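Local coordinates for protein 4-hydroxy-tetrahydrodipicolinate synthase (PDB 6T3T) that probably catalyses the condensation of pyruvate with aspartate semialdehyde to 4-hydroxy-tetrahydrodipicolinate, a step of lysine biosynthesis, and works as a homotetramer, at residues 103-107 and 108-112. Residues are numbered along the deposited sequence; the frame is centred on the assembly and turned at random.
Sequences VSPYY and NRPSQ
P105 and P110 close the base of a tight local loop. Their rings meet at a slant, with CB of P105 3.9 Å from CG of P110. OD1 of the N108 carboxamide comes within 3.6 Å of P105 CB. The N108 side chain holds CG between its backbone N and carbonyl carbon (chi1 46°), which turns the carboxamide back toward P105 and the Y106 carbonyl. N108 ND2 is hydrogen-bonded to N80 O, and N80 ND2 to Y106 O. N108 N gives Y106 O a weak hydrogen bond, 2.9 Å long and bent to 145°, which closes a classic gamma turn with Y107, at positive phi, in the middle. A water bridges the loop: it donates to P105 O at 2.8 Å and accepts a weak bond from R109 N. The Y107 ring leaves the loop with CG anti to the backbone N (chi1 -176°). It reaches the second subunit, where its OH is hydrogen-bonded to OG1 of T44 of that chain and its ring stacks on Y106 of that chain. Y107 is a predicted member of the catalytic proton relay, so the loop probably presents it to the neighbouring active site. The loop links barrel strand 99-103 to helix 112-125. Both prolines pack on L115 of that helix, and S111 is the N-cap: its OG accepts a hydrogen bond from G114 N.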
ATOM      1  N   VAL A 103      -6.642  -2.872  22.594  1.00 18.37           N
ATOM      2  CA  VAL A 103      -6.004  -2.687  21.293  1.00 19.84           C
ATOM      3  C   VAL A 103      -5.112  -3.884  21.012  1.00 21.31           C
ATOM      4  O   VAL A 103      -4.517  -4.481  21.928  1.00 17.62           O
ATOM      5  CB  VAL A 103      -5.182  -1.385  21.274  1.00 22.38           C
ATOM      6  CG1 VAL A 103      -3.913  -1.544  22.145  1.00 15.85           C
ATOM      7  CG2 VAL A 103      -4.803  -0.990  19.828  1.00 16.51           C
ATOM      8  N   SER A 104      -5.012  -4.258  19.734  1.00 19.82           N
ATOM      9  CA  SER A 104      -4.067  -5.305  19.407  1.00 21.00           C
ATOM     10  C   SER A 104      -2.653  -4.782  19.668  1.00 22.12           C
ATOM     11  O   SER A 104      -2.410  -3.571  19.599  1.00 16.56           O
ATOM     12  CB  SER A 104      -4.220  -5.768  17.951  1.00 19.54           C
ATOM     13  OG  SER A 104      -3.955  -4.712  17.087  1.00 28.94           O
ATOM     14  N   PRO A 105      -1.725  -5.664  20.050  1.00 20.16           N
ATOM     15  CA  PRO A 105      -0.332  -5.246  20.234  1.00 17.71           C
ATOM     16  C   PRO A 105       0.177  -4.418  19.066  1.00 16.50           C
ATOM     17  O   PRO A 105      -0.065  -4.732  17.901  1.00 19.00           O
ATOM     18  CB  PRO A 105       0.416  -6.579  20.347  1.00 18.62           C
ATOM     19  CG  PRO A 105      -0.557  -7.480  21.022  1.00 14.16           C
ATOM     20  CD  PRO A 105      -1.937  -7.052  20.481  1.00 20.32           C
ATOM     21  N   TYR A 106       0.838  -3.324  19.397  1.00 14.50           N
ATOM     22  CA  TYR A 106       1.445  -2.418  18.439  1.00 16.54           C
ATOM     23  C   TYR A 106       2.962  -2.636  18.463  1.00 16.93           C
ATOM     24  O   TYR A 106       3.528  -3.090  19.469  1.00 16.65           O
ATOM     25  CB  TYR A 106       1.078  -0.970  18.792  1.00 15.49           C
ATOM     26  CG  TYR A 106       1.187  -0.734  20.289  1.00 18.60           C
ATOM     27  CD1 TYR A 106       2.430  -0.487  20.908  1.00 21.10           C
ATOM     28  CD2 TYR A 106       0.076  -0.886  21.095  1.00 18.06           C
ATOM     29  CE1 TYR A 106       2.526  -0.333  22.287  1.00 16.54           C
ATOM     30  CE2 TYR A 106       0.155  -0.750  22.455  1.00 22.82           C
ATOM     31  CZ  TYR A 106       1.377  -0.477  23.052  1.00 22.88           C
ATOM     32  OH  TYR A 106       1.418  -0.354  24.414  1.00 21.51           O
ATOM     33  N   TYR A 107       3.595  -2.361  17.324  1.00 18.24           N
ATOM     34  CA  TYR A 107       5.053  -2.286  17.162  1.00 21.42           C
ATOM     35  C   TYR A 107       5.752  -3.653  17.082  1.00 22.88           C
ATOM     36  O   TYR A 107       6.614  -3.845  16.220  1.00 17.00           O
ATOM     37  CB  TYR A 107       5.690  -1.454  18.282  1.00 16.58           C
ATOM     38  CG  TYR A 107       7.198  -1.266  18.110  1.00 20.66           C
ATOM     39  CD1 TYR A 107       7.709  -0.564  17.032  1.00 23.35           C
ATOM     40  CD2 TYR A 107       8.097  -1.770  19.039  1.00 27.62           C
ATOM     41  CE1 TYR A 107       9.082  -0.384  16.875  1.00 24.72           C
ATOM     42  CE2 TYR A 107       9.468  -1.580  18.899  1.00 30.92           C
ATOM     43  CZ  TYR A 107       9.948  -0.901  17.804  1.00 27.67           C
ATOM     44  OH  TYR A 107      11.300  -0.716  17.661  1.00 35.24           O
ATOM     45  N   ASN A 108       5.418  -4.603  17.965  1.00 18.26           N
ATOM     46  CA  ASN A 108       6.134  -5.880  17.898  1.00 22.40           C
ATOM     47  C   ASN A 108       5.530  -6.845  16.887  1.00 21.12           C
ATOM     48  O   ASN A 108       6.129  -7.893  16.633  1.00 20.33           O
ATOM     49  CB  ASN A 108       6.252  -6.551  19.286  1.00 17.59           C
ATOM     50  CG  ASN A 108       4.957  -6.545  20.074  1.00 20.04           C
ATOM     51  OD1 ASN A 108       3.874  -6.319  19.520  1.00 18.56           O
ATOM     52  ND2 ASN A 108       5.065  -6.773  21.396  1.00 18.30           N
ATOM     53  N   ARG A 109       4.418  -6.476  16.259  1.00 18.04           N
ATOM     54  CA  ARG A 109       3.861  -7.177  15.105  1.00 20.74           C
ATOM     55  C   ARG A 109       3.722  -8.690  15.280  1.00 19.57           C
ATOM     56  O   ARG A 109       4.225  -9.457  14.451  1.00 21.66           O
ATOM     57  CB  ARG A 109       4.674  -6.873  13.854  1.00 17.14           C
ATOM     58  CG  ARG A 109       4.904  -5.394  13.594  1.00 19.54           C
ATOM     59  CD  ARG A 109       5.220  -5.139  12.117  1.00 27.80           C
ATOM     60  NE  ARG A 109       4.357  -5.943  11.253  1.00 26.64           N
ATOM     61  CZ  ARG A 109       4.304  -5.837   9.931  1.00 36.20           C
ATOM     62  NH1 ARG A 109       5.061  -4.949   9.303  1.00 41.38           N
ATOM     63  NH2 ARG A 109       3.501  -6.634   9.233  1.00 35.28           N
ATOM     64  N   PRO A 110       2.996  -9.151  16.300  1.00 19.76           N
ATOM     65  CA  PRO A 110       2.842 -10.600  16.490  1.00 17.63           C
ATOM     66  C   PRO A 110       2.068 -11.250  15.350  1.00 19.69           C
ATOM     67  O   PRO A 110       1.259 -10.623  14.670  1.00 20.38           O
ATOM     68  CB  PRO A 110       2.069 -10.708  17.801  1.00 15.93           C
ATOM     69  CG  PRO A 110       1.332  -9.441  17.908  1.00 22.32           C
ATOM     70  CD  PRO A 110       2.260  -8.399  17.334  1.00 19.27           C
ATOM     71  N   SER A 111       2.333 -12.544  15.166  1.00 17.96           N
ATOM     72  CA  SER A 111       1.579 -13.382  14.258  1.00 22.24           C
ATOM     73  C   SER A 111       0.136 -13.540  14.756  1.00 21.09           C
ATOM     74  O   SER A 111      -0.203 -13.198  15.894  1.00 16.68           O
ATOM     75  CB  SER A 111       2.252 -14.754  14.127  1.00 21.43           C
ATOM     76  OG  SER A 111       2.241 -15.472  15.368  1.00 19.20           O
ATOM     77  N   GLN A 112      -0.716 -14.085  13.882  1.00 18.01           N
ATOM     78  CA  GLN A 112      -2.106 -14.303  14.259  1.00 19.24           C
ATOM     79  C   GLN A 112      -2.207 -15.223  15.461  1.00 22.22           C
ATOM     80  O   GLN A 112      -3.079 -15.039  16.315  1.00 18.59           O
ATOM     81  CB  GLN A 112      -2.903 -14.864  13.085  1.00 19.05           C
ATOM     82  CG  GLN A 112      -3.055 -13.848  11.959  1.00 19.11           C
ATOM     83  CD  GLN A 112      -3.751 -12.581  12.445  1.00 18.66           C
ATOM     84  OE1 GLN A 112      -4.800 -12.646  13.100  1.00 15.76           O
ATOM     85  NE2 GLN A 112      -3.170 -11.427  12.138  1.00 20.40           N
TER
HETATM   86  O   HOH W   1       2.067  -4.944  16.111  1.00 20.40           O